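PDB 4F3V: ESX-1 secretion system protein EccA1 from Mycobacterium tuberculosis, which probably hydrolyses ATP and may power export of virulence factors by the ESX-1 type VII secretion system, this chain being the enzyme's N-terminal TPR-like domain. Local coordinates for residues R59-Y62 and S63-N66; G68-S71 and G72-Q75; A148-W151 and T152-I155; H177-A180 and A181-A185. One frame throughout, in Å; residues are numbered along the deposited sequence.

How the contacts relate
All four contacts are local, at helix ends of the N-terminal TPR-like domain, in series along the chain. Contacts 1 and 2 adjoin in sequence, centres about 14 Å apart: contact 1 closes helix 54-62, and contact 2 spans the short helix 69-72 from N-cap to C-terminal turn. Contacts 3 and 4 form a second pair, centres about 9 Å apart, where helix 151-158 lies against helix 167-183; W151 NE1 is 3.3 Å from N183 CB. Between the pairs, the centres of contacts 2 and 4 lie about 45 Å apart, on opposite sides of the chain's centre. A sulfate sits on R150 of contact 3, and the W61 side chain is about 12 Å from a samarium ion.

Contact 1: residues R59-Y62 and S63-N66; sequences RAWY and SRRN
R64 folds back over W61, laying its guanidinium flat on the indole: the planes differ by 8° and the centres are 3.7 Å apart. R64 CZ stands over the six-membered ring, a cation-pi contact, and the aliphatic part joins in through a CH-pi contact, R64 CD approaching W61 CZ3 to 3.3 Å. With chi1 at 65°, R64 CG sits between its backbone N and carbonyl carbon, and from there the extended chain runs alongside the ring.

Hydrogen bonds to W61 O hold the same arginine. R64 NH1 donates to W61 O at 2.9 Å and 166°, and R64 N reaches that oxygen from the opposite face of its carbonyl plane at 3.1 Å. The helix 54-62 ends here in a TPR-like helical domain, S63 being the first residue to leave helical angles. S63 doubles the closing bond, since OG (2.7 Å) and N (3.0 Å) both donate to R59 O, again from opposite faces.

One water links Y62 O to R65 N across the turn. Packing places this end in the fold: S63 touches C40 and W43 of helix 40-48, while W61 stacks on F108 of helix 101-115.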
ATOM      1  N   ARG A  59       7.027  -1.927 -15.075  1.00 21.07           N
ATOM      2  CA  ARG A  59       7.083  -1.411 -16.424  1.00 20.35           C
ATOM      3  C   ARG A  59       6.295  -0.136 -16.550  1.00 18.37           C
ATOM      4  O   ARG A  59       6.679   0.744 -17.320  1.00 17.00           O
ATOM      5  CB  ARG A  59       6.622  -2.458 -17.434  1.00 21.88           C
ATOM      6  CG  ARG A  59       7.634  -3.568 -17.567  1.00 25.48           C
ATOM      7  CD  ARG A  59       8.493  -3.299 -18.785  1.00 28.28           C
ATOM      8  NE  ARG A  59       9.730  -4.052 -18.718  1.00 32.93           N
ATOM      9  CZ  ARG A  59      10.947  -3.576 -19.008  1.00 36.46           C
ATOM     10  NH1 ARG A  59      11.157  -2.312 -19.402  1.00 37.02           N
ATOM     11  NH2 ARG A  59      11.981  -4.385 -18.891  1.00 39.85           N
ATOM     12  N   ALA A  60       5.165  -0.053 -15.838  1.00 17.42           N
ATOM     13  CA  ALA A  60       4.356   1.155 -15.861  1.00 16.28           C
ATOM     14  C   ALA A  60       5.194   2.298 -15.287  1.00 16.44           C
ATOM     15  O   ALA A  60       5.269   3.390 -15.868  1.00 15.95           O
ATOM     16  CB  ALA A  60       3.061   0.966 -15.082  1.00 16.56           C
ATOM     17  N   TRP A  61       5.890   2.021 -14.193  1.00 17.63           N
ATOM     18  CA  TRP A  61       6.764   3.005 -13.576  1.00 18.64           C
ATOM     19  C   TRP A  61       7.940   3.402 -14.450  1.00 18.85           C
ATOM     20  O   TRP A  61       8.262   4.595 -14.602  1.00 17.97           O
ATOM     21  CB  TRP A  61       7.252   2.474 -12.243  1.00 20.62           C
ATOM     22  CG  TRP A  61       8.418   3.229 -11.682  1.00 22.56           C
ATOM     23  CD1 TRP A  61       9.741   2.804 -11.594  1.00 24.24           C
ATOM     24  CD2 TRP A  61       8.417   4.579 -11.171  1.00 23.58           C
ATOM     25  NE1 TRP A  61      10.526   3.783 -11.057  1.00 25.78           N
ATOM     26  CE2 TRP A  61       9.787   4.869 -10.767  1.00 25.03           C
ATOM     27  CE3 TRP A  61       7.457   5.537 -11.010  1.00 23.79           C
ATOM     28  CZ2 TRP A  61      10.158   6.085 -10.232  1.00 26.57           C
ATOM     29  CZ3 TRP A  61       7.842   6.776 -10.458  1.00 25.39           C
ATOM     30  CH2 TRP A  61       9.162   7.030 -10.071  1.00 26.29           C
ATOM     31  N   TYR A  62       8.613   2.408 -15.014  1.00 19.46           N
ATOM     32  CA  TYR A  62       9.788   2.632 -15.859  1.00 20.74           C
ATOM     33  C   TYR A  62       9.452   3.479 -17.100  1.00 18.98           C
ATOM     34  O   TYR A  62      10.261   4.294 -17.527  1.00 18.55           O
ATOM     35  CB  TYR A  62      10.379   1.276 -16.275  1.00 23.73           C
ATOM     36  CG  TYR A  62      11.719   1.342 -16.968  1.00 28.09           C
ATOM     37  CD1 TYR A  62      12.914   1.262 -16.243  1.00 31.44           C
ATOM     38  CD2 TYR A  62      11.800   1.450 -18.357  1.00 30.34           C
ATOM     39  CE1 TYR A  62      14.156   1.323 -16.892  1.00 35.19           C
ATOM     40  CE2 TYR A  62      13.018   1.492 -19.016  1.00 32.74           C
ATOM     41  CZ  TYR A  62      14.198   1.436 -18.288  1.00 35.92           C
ATOM     42  OH  TYR A  62      15.425   1.503 -18.950  1.00 41.84           O
ATOM     43  N   SER A  63       8.254   3.283 -17.650  1.00 17.31           N
ATOM     44  CA  SER A  63       7.795   4.030 -18.824  1.00 16.85           C
ATOM     45  C   SER A  63       6.887   5.238 -18.486  1.00 16.35           C
ATOM     46  O   SER A  63       6.159   5.757 -19.361  1.00 15.41           O
ATOM     47  CB  SER A  63       7.070   3.056 -19.786  1.00 16.12           C
ATOM     48  OG  SER A  63       5.907   2.524 -19.212  1.00 15.30           O
ATOM     49  N   ARG A  64       6.949   5.702 -17.242  1.00 15.91           N
ATOM     50  CA  ARG A  64       6.068   6.763 -16.770  1.00 16.05           C
ATOM     51  C   ARG A  64       6.086   8.079 -17.598  1.00 16.60           C
ATOM     52  O   ARG A  64       5.090   8.803 -17.638  1.00 16.29           O
ATOM     53  CB  ARG A  64       6.390   7.097 -15.309  1.00 16.83           C
ATOM     54  CG  ARG A  64       7.770   7.682 -15.083  1.00 18.21           C
ATOM     55  CD  ARG A  64       8.111   7.745 -13.604  1.00 19.56           C
ATOM     56  NE  ARG A  64       9.460   8.240 -13.381  1.00 20.93           N
ATOM     57  CZ  ARG A  64      10.572   7.513 -13.427  1.00 21.51           C
ATOM     58  NH1 ARG A  64      10.546   6.223 -13.746  1.00 21.14           N
ATOM     59  NH2 ARG A  64      11.722   8.090 -13.148  1.00 23.00           N
ATOM     60  N   ARG A  65       7.192   8.378 -18.273  1.00 17.15           N
ATOM     61  CA  ARG A  65       7.215   9.550 -19.148  1.00 18.47           C
ATOM     62  C   ARG A  65       6.293   9.440 -20.343  1.00 16.37           C
ATOM     63  O   ARG A  65       6.029  10.444 -20.998  1.00 15.82           O
ATOM     64  CB  ARG A  65       8.621   9.829 -19.651  1.00 21.24           C
ATOM     65  CG  ARG A  65       9.519  10.376 -18.592  1.00 25.02           C
ATOM     66  CD  ARG A  65      10.882  10.591 -19.236  1.00 28.05           C
ATOM     67  NE  ARG A  65      11.668  11.593 -18.556  1.00 31.55           N
ATOM     68  CZ  ARG A  65      12.888  11.942 -18.973  1.00 32.93           C
ATOM     69  NH1 ARG A  65      13.432  11.341 -20.040  1.00 34.00           N
ATOM     70  NH2 ARG A  65      13.558  12.856 -18.309  1.00 34.86           N
ATOM     71  N   ASN A  66       5.803   8.229 -20.614  1.00 15.02           N
ATOM     72  CA  ASN A  66       4.871   8.010 -21.711  1.00 14.86           C
ATOM     73  C   ASN A  66       3.417   7.950 -21.255  1.00 13.96           C
ATOM     74  O   ASN A  66       2.538   7.673 -22.056  1.00 13.30           O
ATOM     75  CB  ASN A  66       5.229   6.742 -22.492  1.00 14.91           C
ATOM     76  CG  ASN A  66       6.610   6.809 -23.135  1.00 16.62           C
ATOM     77  OD1 ASN A  66       7.114   7.879 -23.416  1.00 17.06           O
ATOM     78  ND2 ASN A  66       7.236   5.621 -23.362  1.00 16.77           N
TER
HETATM   79  O   HOH W   1       9.909   6.905 -18.325  1.00 19.84           O

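Contact 2: residues G68-S71 and G72-Q75; sequences GQLS and GSVQ
S73 turns its hydroxyl back onto the preceding turn, S73 OG donating to L70 O over 2.6 Å. The bond lies in the carbonyl plane, on a lone pair, with a C=O...OG angle of 137°. A chi1 of 74° sets OG between the backbone N and the carbonyl carbon of S73, and this rotation brings it round to the carbonyl. The backbone N of S73 adds only weak bonds, to Q69 O and L70 O.

The tight side of the turn is made mostly of backbone. G72 N donates to G68 O at 2.8 Å, and V74 N to S71 O at 3.0 Å; V74 CG2 also rests against S71 O, 3.3 Å away. These bonds belong to the end of helix 69-72, which a Schellman motif terminates: Q75, with positive phi, is the C-prime residue, Q75 N bonds to G72 O at 3.0 Å, and G72 to Q75 form a type I beta turn. At the other end G68 is the N-cap residue, its N bonded to D41 OD1. The S71 hydroxyl is hydrogen-bonded to D41 OD2, so that one aspartate holds both the start of the helix and its third residue. L70 and S71 are buried against F11 of helix 2-17, and V74 meets A8 of the same helix.

On the loose side lie Q69 and Q75, both exposed, and neither side-chain amide contacts the opposite segment. G72 is exposed too, although its N is bonded.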
ATOM      1  N   GLY A  68      -0.168   8.630 -20.827  1.00 13.80           N
ATOM      2  CA  GLY A  68      -1.133   9.446 -21.572  1.00 15.05           C
ATOM      3  C   GLY A  68      -0.941   9.463 -23.071  1.00 16.06           C
ATOM      4  O   GLY A  68      -1.857   9.879 -23.800  1.00 17.07           O
ATOM      5  N   GLN A  69       0.231   9.016 -23.543  1.00 16.39           N
ATOM      6  CA  GLN A  69       0.591   9.133 -24.955  1.00 17.59           C
ATOM      7  C   GLN A  69      -0.260   8.228 -25.849  1.00 17.07           C
ATOM      8  O   GLN A  69      -0.854   8.685 -26.826  1.00 17.56           O
ATOM      9  CB  GLN A  69       2.081   8.832 -25.165  1.00 19.27           C
ATOM     10  CG  GLN A  69       2.569   9.191 -26.558  1.00 22.11           C
ATOM     11  CD  GLN A  69       2.225   8.152 -27.604  1.00 24.00           C
ATOM     12  OE1 GLN A  69       2.193   6.933 -27.346  1.00 25.77           O
ATOM     13  NE2 GLN A  69       1.968   8.630 -28.812  1.00 27.21           N
ATOM     14  N   LEU A  70      -0.362   6.957 -25.492  1.00 15.48           N
ATOM     15  CA  LEU A  70      -1.104   5.985 -26.294  1.00 14.87           C
ATOM     16  C   LEU A  70      -2.611   6.204 -26.219  1.00 14.65           C
ATOM     17  O   LEU A  70      -3.270   6.278 -27.247  1.00 14.66           O
ATOM     18  CB  LEU A  70      -0.751   4.537 -25.852  1.00 14.37           C
ATOM     19  CG  LEU A  70      -1.454   3.400 -26.597  1.00 14.81           C
ATOM     20  CD1 LEU A  70      -1.245   3.567 -28.110  1.00 15.63           C
ATOM     21  CD2 LEU A  70      -0.933   2.058 -26.068  1.00 14.79           C
ATOM     22  N   SER A  71      -3.154   6.320 -24.995  1.00 14.62           N
ATOM     23  CA  SER A  71      -4.555   6.609 -24.814  1.00 14.62           C
ATOM     24  C   SER A  71      -4.903   7.936 -25.513  1.00 14.67           C
ATOM     25  O   SER A  71      -5.916   8.061 -26.198  1.00 14.52           O
ATOM     26  CB  SER A  71      -4.898   6.677 -23.324  1.00 14.57           C
ATOM     27  OG  SER A  71      -4.111   7.624 -22.663  1.00 14.64           O
ATOM     28  N   GLY A  72      -4.015   8.918 -25.371  1.00 14.67           N
ATOM     29  CA  GLY A  72      -4.193  10.222 -26.024  1.00 14.81           C
ATOM     30  C   GLY A  72      -4.291  10.176 -27.541  1.00 15.32           C
ATOM     31  O   GLY A  72      -5.020  10.945 -28.143  1.00 14.87           O
ATOM     32  N   SER A  73      -3.593   9.228 -28.165  1.00 15.91           N
ATOM     33  CA  SER A  73      -3.617   9.100 -29.616  1.00 16.32           C
ATOM     34  C   SER A  73      -5.004   8.619 -30.120  1.00 17.22           C
ATOM     35  O   SER A  73      -5.297   8.688 -31.299  1.00 17.46           O
ATOM     36  CB  SER A  73      -2.501   8.174 -30.088  1.00 16.65           C
ATOM     37  OG  SER A  73      -2.805   6.830 -29.795  1.00 16.50           O
ATOM     38  N   VAL A  74      -5.848   8.115 -29.217  1.00 17.19           N
ATOM     39  CA  VAL A  74      -7.224   7.773 -29.554  1.00 17.03           C
ATOM     40  C   VAL A  74      -8.221   8.562 -28.696  1.00 17.21           C
ATOM     41  O   VAL A  74      -9.368   8.148 -28.510  1.00 17.61           O
ATOM     42  CB  VAL A  74      -7.462   6.246 -29.469  1.00 17.46           C
ATOM     43  CG1 VAL A  74      -6.808   5.558 -30.665  1.00 17.03           C
ATOM     44  CG2 VAL A  74      -6.989   5.656 -28.144  1.00 17.00           C
ATOM     45  N   GLN A  75      -7.767   9.696 -28.182  1.00 16.59           N
ATOM     46  CA  GLN A  75      -8.598  10.643 -27.433  1.00 16.98           C
ATOM     47  C   GLN A  75      -9.267  10.049 -26.201  1.00 16.88           C
ATOM     48  O   GLN A  75     -10.391  10.409 -25.872  1.00 17.66           O
ATOM     49  CB  GLN A  75      -9.637  11.313 -28.372  1.00 18.01           C
ATOM     50  CG  GLN A  75      -9.011  12.000 -29.582  1.00 18.16           C
ATOM     51  CD  GLN A  75      -8.688  11.032 -30.736  1.00 18.89           C
ATOM     52  OE1 GLN A  75      -9.512  10.191 -31.098  1.00 19.95           O
ATOM     53  NE2 GLN A  75      -7.519  11.206 -31.364  1.00 18.27           N
TER

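Contact 3: residues A148-W151 and T152-I155; sequences AERW and TDVI. With SO4 (sulfate ion), chain F.
At the tight turn joining helix 134-147 to helix 151-158, R150 occupies the N-cap position and forms a salt bridge with D153. The grip is side-on: R150 NE, at 2.7 Å, and R150 NH2, at 3.0 Å, both donate to the single oxygen D153 OD2. NE meets that oxygen on its anti side, tilted 23° from the carboxylate plane, whereas NH2 comes from above that plane, the two on the same face. Guanidinium and carboxylate planes stand 59° apart, yet OD2 remains near the guanidinium plane. The bend at chi3 (67°) of R150 swings the group over to the aspartate.

Before R150 the preceding helix finishes in a Schellman motif with E149, of positive phi, at C-prime; R150 itself centres an inverse gamma turn. The first well-formed backbone bonds of the new helix are V154 N to R150 O, 3.0 Å, and I155 N to W151 O, 3.1 Å.

The outer edge of the guanidinium holds a sulfate, probably from the crystallisation liquor: R150 NH1 donates to sulfate O2 at 2.8 Å and R150 NH2 to sulfate O3 at 3.0 Å. Bonds on both edges should fix the rotation of the group. W269 makes a cation-pi contact with R150, and W151 packs on A180 and N183 of helix 167-183.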
ATOM      1  N   ALA A 148       9.685  -2.539   6.569  1.00 16.13           N
ATOM      2  CA  ALA A 148      11.022  -2.842   7.105  1.00 16.37           C
ATOM      3  C   ALA A 148      11.083  -2.784   8.637  1.00 16.50           C
ATOM      4  O   ALA A 148      12.182  -2.808   9.240  1.00 15.98           O
ATOM      5  CB  ALA A 148      12.049  -1.855   6.504  1.00 15.31           C
ATOM      6  N   GLU A 149       9.920  -2.663   9.274  1.00 17.13           N
ATOM      7  CA  GLU A 149       9.826  -2.542  10.751  1.00 17.85           C
ATOM      8  C   GLU A 149      10.655  -1.380  11.320  1.00 17.62           C
ATOM      9  O   GLU A 149      11.190  -1.445  12.450  1.00 17.51           O
ATOM     10  CB  GLU A 149      10.203  -3.863  11.431  1.00 19.01           C
ATOM     11  CG  GLU A 149       9.317  -5.018  10.976  1.00 20.18           C
ATOM     12  CD  GLU A 149       9.681  -6.374  11.576  1.00 21.62           C
ATOM     13  OE1 GLU A 149      10.230  -6.456  12.676  1.00 22.25           O
ATOM     14  OE2 GLU A 149       9.392  -7.391  10.924  1.00 23.30           O
ATOM     15  N   ARG A 150      10.694  -0.285  10.570  1.00 16.80           N
ATOM     16  CA  ARG A 150      11.375   0.914  11.000  1.00 16.68           C
ATOM     17  C   ARG A 150      10.376   1.847  11.696  1.00 17.20           C
ATOM     18  O   ARG A 150       9.957   2.868  11.142  1.00 15.88           O
ATOM     19  CB  ARG A 150      12.058   1.561   9.801  1.00 16.64           C
ATOM     20  CG  ARG A 150      13.291   0.774   9.383  1.00 17.39           C
ATOM     21  CD  ARG A 150      13.948   1.365   8.142  1.00 17.97           C
ATOM     22  NE  ARG A 150      14.535   2.685   8.376  1.00 18.30           N
ATOM     23  CZ  ARG A 150      15.468   3.247   7.597  1.00 19.14           C
ATOM     24  NH1 ARG A 150      15.939   2.618   6.521  1.00 19.10           N
ATOM     25  NH2 ARG A 150      15.945   4.438   7.910  1.00 19.34           N
ATOM     26  N   TRP A 151       9.970   1.445  12.901  1.00 17.08           N
ATOM     27  CA  TRP A 151       8.815   2.064  13.544  1.00 17.82           C
ATOM     28  C   TRP A 151       9.019   3.499  13.917  1.00 17.90           C
ATOM     29  O   TRP A 151       8.088   4.273  13.816  1.00 18.67           O
ATOM     30  CB  TRP A 151       8.372   1.254  14.755  1.00 17.76           C
ATOM     31  CG  TRP A 151       8.114  -0.182  14.367  1.00 17.95           C
ATOM     32  CD1 TRP A 151       8.804  -1.303  14.783  1.00 18.34           C
ATOM     33  CD2 TRP A 151       7.120  -0.678  13.404  1.00 18.11           C
ATOM     34  NE1 TRP A 151       8.298  -2.438  14.183  1.00 18.71           N
ATOM     35  CE2 TRP A 151       7.284  -2.129  13.351  1.00 18.65           C
ATOM     36  CE3 TRP A 151       6.111  -0.092  12.664  1.00 17.94           C
ATOM     37  CZ2 TRP A 151       6.486  -2.935  12.543  1.00 18.83           C
ATOM     38  CZ3 TRP A 151       5.330  -0.899  11.844  1.00 18.29           C
ATOM     39  CH2 TRP A 151       5.496  -2.303  11.801  1.00 18.52           C
ATOM     40  N   THR A 152      10.214   3.875  14.346  1.00 17.93           N
ATOM     41  CA  THR A 152      10.471   5.275  14.662  1.00 19.04           C
ATOM     42  C   THR A 152      10.428   6.158  13.384  1.00 18.64           C
ATOM     43  O   THR A 152       9.972   7.285  13.441  1.00 18.31           O
ATOM     44  CB  THR A 152      11.809   5.441  15.394  1.00 19.76           C
ATOM     45  OG1 THR A 152      12.827   4.743  14.659  1.00 20.92           O
ATOM     46  CG2 THR A 152      11.725   4.826  16.798  1.00 19.91           C
ATOM     47  N   ASP A 153      10.835   5.616  12.231  1.00 18.67           N
ATOM     48  CA  ASP A 153      10.763   6.376  10.962  1.00 18.79           C
ATOM     49  C   ASP A 153       9.286   6.504  10.517  1.00 18.21           C
ATOM     50  O   ASP A 153       8.871   7.555   9.999  1.00 17.78           O
ATOM     51  CB  ASP A 153      11.604   5.706   9.879  1.00 19.08           C
ATOM     52  CG  ASP A 153      13.098   5.745  10.182  1.00 21.24           C
ATOM     53  OD1 ASP A 153      13.578   6.817  10.593  1.00 22.68           O
ATOM     54  OD2 ASP A 153      13.799   4.719   9.979  1.00 21.26           O
ATOM     55  N   VAL A 154       8.487   5.461  10.761  1.00 17.54           N
ATOM     56  CA  VAL A 154       7.055   5.540  10.524  1.00 17.14           C
ATOM     57  C   VAL A 154       6.472   6.718  11.296  1.00 17.94           C
ATOM     58  O   VAL A 154       5.821   7.579  10.722  1.00 17.11           O
ATOM     59  CB  VAL A 154       6.323   4.235  10.904  1.00 17.87           C
ATOM     60  CG1 VAL A 154       4.808   4.471  10.948  1.00 17.71           C
ATOM     61  CG2 VAL A 154       6.678   3.111   9.917  1.00 16.68           C
ATOM     62  N   ILE A 155       6.741   6.772  12.589  1.00 18.96           N
ATOM     63  CA  ILE A 155       6.201   7.839  13.430  1.00 20.49           C
ATOM     64  C   ILE A 155       6.653   9.224  12.910  1.00 21.61           C
ATOM     65  O   ILE A 155       5.838  10.132  12.773  1.00 20.76           O
ATOM     66  CB  ILE A 155       6.567   7.631  14.911  1.00 21.13           C
ATOM     67  CG1 ILE A 155       5.809   6.393  15.455  1.00 21.64           C
ATOM     68  CG2 ILE A 155       6.315   8.911  15.724  1.00 21.88           C
ATOM     69  CD1 ILE A 155       6.236   5.895  16.821  1.00 21.04           C
TER
HETATM   70  S   SO4 F1004      18.356   4.912   5.424  1.00 63.44           S
HETATM   71  O1  SO4 F1004      18.942   5.356   6.717  1.00 64.43           O
HETATM   72  O2  SO4 F1004      18.348   3.436   5.400  1.00 51.80           O
HETATM   73  O3  SO4 F1004      16.990   5.507   5.275  1.00 62.04           O
HETATM   74  O4  SO4 F1004      19.196   5.373   4.301  1.00 66.57           O
HETATM   75  O   HOH W   2      15.898   7.496   9.383  1.00 45.57           O

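Contact 4: residues H177-A180 and A181-A185; sequences HGVA and AANLA
H177 O takes the backbone N of A181 at 2.9 Å, one of the i to i+4 bonds of helix 167-183; the H177 side chain lies between helix 151-158 (I155, V158) and helix 187-198 (E189, R193). G178 O follows with A182 N at 3.0 Å, and A182 CB lies 3.6 Å from G178 O.

At V179 the pattern gains a side-chain donor. N183 N reaches V179 O at 3.0 Å and 159°, and N183 ND2 reaches it at 2.9 Å and 148°, the pair arriving from opposite faces of the carbonyl plane. A chi1 of -82° holds N183 CG beside its own backbone N, which folds the amide back along the helix, side by side with V179, whose CG1 is 3.5 Å from ND2.

A180 O receives only a weak bond from L184 N, as the helix gives way to a Schellman motif with A185, of positive phi, at C-prime. Small residues bring neighbouring helices close: A181 and A182 touch A190 of helix 187-198. N183 ND2 thus has one hydrogen bond inside the helix, and V179 O carries two donors, in a buried site lined by W151, Y213 and L254.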
ATOM      1  N   HIS A 177       0.570   5.144  13.091  1.00 18.72           N
ATOM      2  CA  HIS A 177       1.167   5.678  14.302  1.00 19.14           C
ATOM      3  C   HIS A 177       0.913   4.689  15.453  1.00 19.39           C
ATOM      4  O   HIS A 177       1.824   4.356  16.234  1.00 19.41           O
ATOM      5  CB  HIS A 177       0.583   7.068  14.601  1.00 19.87           C
ATOM      6  CG  HIS A 177       1.448   7.915  15.525  1.00 21.38           C
ATOM      7  ND1 HIS A 177       1.459   9.267  15.488  1.00 22.87           N
ATOM      8  CD2 HIS A 177       2.334   7.549  16.531  1.00 21.83           C
ATOM      9  CE1 HIS A 177       2.312   9.723  16.418  1.00 23.12           C
ATOM     10  NE2 HIS A 177       2.842   8.668  17.051  1.00 22.83           N
ATOM     11  N   GLY A 178      -0.319   4.169  15.535  1.00 19.30           N
ATOM     12  CA  GLY A 178      -0.693   3.178  16.579  1.00 18.96           C
ATOM     13  C   GLY A 178       0.008   1.847  16.461  1.00 18.84           C
ATOM     14  O   GLY A 178       0.456   1.293  17.465  1.00 19.52           O
ATOM     15  N   VAL A 179       0.128   1.342  15.224  1.00 18.64           N
ATOM     16  CA  VAL A 179       0.879   0.129  14.955  1.00 18.10           C
ATOM     17  C   VAL A 179       2.354   0.274  15.347  1.00 19.07           C
ATOM     18  O   VAL A 179       2.926  -0.620  15.992  1.00 19.54           O
ATOM     19  CB  VAL A 179       0.698  -0.309  13.498  1.00 17.87           C
ATOM     20  CG1 VAL A 179       1.691  -1.398  13.121  1.00 18.09           C
ATOM     21  CG2 VAL A 179      -0.767  -0.772  13.286  1.00 18.08           C
ATOM     22  N   ALA A 180       2.972   1.374  14.912  1.00 19.06           N
ATOM     23  CA  ALA A 180       4.360   1.680  15.264  1.00 19.83           C
ATOM     24  C   ALA A 180       4.528   1.730  16.799  1.00 20.23           C
ATOM     25  O   ALA A 180       5.460   1.140  17.355  1.00 21.20           O
ATOM     26  CB  ALA A 180       4.808   3.002  14.604  1.00 18.60           C
ATOM     27  N   ALA A 181       3.614   2.415  17.492  1.00 20.56           N
ATOM     28  CA  ALA A 181       3.644   2.459  18.978  1.00 20.59           C
ATOM     29  C   ALA A 181       3.580   1.080  19.621  1.00 21.05           C
ATOM     30  O   ALA A 181       4.372   0.761  20.501  1.00 21.66           O
ATOM     31  CB  ALA A 181       2.519   3.314  19.520  1.00 20.67           C
ATOM     32  N   ALA A 182       2.659   0.250  19.150  1.00 20.64           N
ATOM     33  CA  ALA A 182       2.527  -1.125  19.648  1.00 20.89           C
ATOM     34  C   ALA A 182       3.811  -1.936  19.469  1.00 21.70           C
ATOM     35  O   ALA A 182       4.248  -2.622  20.399  1.00 22.77           O
ATOM     36  CB  ALA A 182       1.357  -1.806  18.968  1.00 19.92           C
ATOM     37  N   ASN A 183       4.434  -1.812  18.303  1.00 21.45           N
ATOM     38  CA  ASN A 183       5.658  -2.535  18.017  1.00 22.24           C
ATOM     39  C   ASN A 183       6.863  -2.044  18.834  1.00 23.15           C
ATOM     40  O   ASN A 183       7.880  -2.727  18.906  1.00 23.93           O
ATOM     41  CB  ASN A 183       5.946  -2.494  16.513  1.00 22.04           C
ATOM     42  CG  ASN A 183       5.160  -3.537  15.734  1.00 21.92           C
ATOM     43  OD1 ASN A 183       5.503  -4.707  15.759  1.00 23.30           O
ATOM     44  ND2 ASN A 183       4.121  -3.117  15.034  1.00 20.71           N
ATOM     45  N   LEU A 184       6.746  -0.841  19.396  1.00 23.07           N
ATOM     46  CA  LEU A 184       7.734  -0.279  20.299  1.00 23.98           C
ATOM     47  C   LEU A 184       7.339  -0.477  21.786  1.00 25.46           C
ATOM     48  O   LEU A 184       7.946   0.119  22.684  1.00 26.73           O
ATOM     49  CB  LEU A 184       7.932   1.212  19.997  1.00 23.18           C
ATOM     50  CG  LEU A 184       8.557   1.563  18.634  1.00 22.53           C
ATOM     51  CD1 LEU A 184       8.334   3.031  18.270  1.00 21.37           C
ATOM     52  CD2 LEU A 184      10.043   1.190  18.605  1.00 23.53           C
ATOM     53  N   ALA A 185       6.339  -1.319  22.033  1.00 25.48           N
ATOM     54  CA  ALA A 185       5.876  -1.631  23.384  1.00 26.53           C
ATOM     55  C   ALA A 185       5.267  -0.433  24.125  1.00 27.08           C
ATOM     56  O   ALA A 185       5.196  -0.426  25.358  1.00 28.59           O
ATOM     57  CB  ALA A 185       7.008  -2.261  24.208  1.00 28.41           C
TER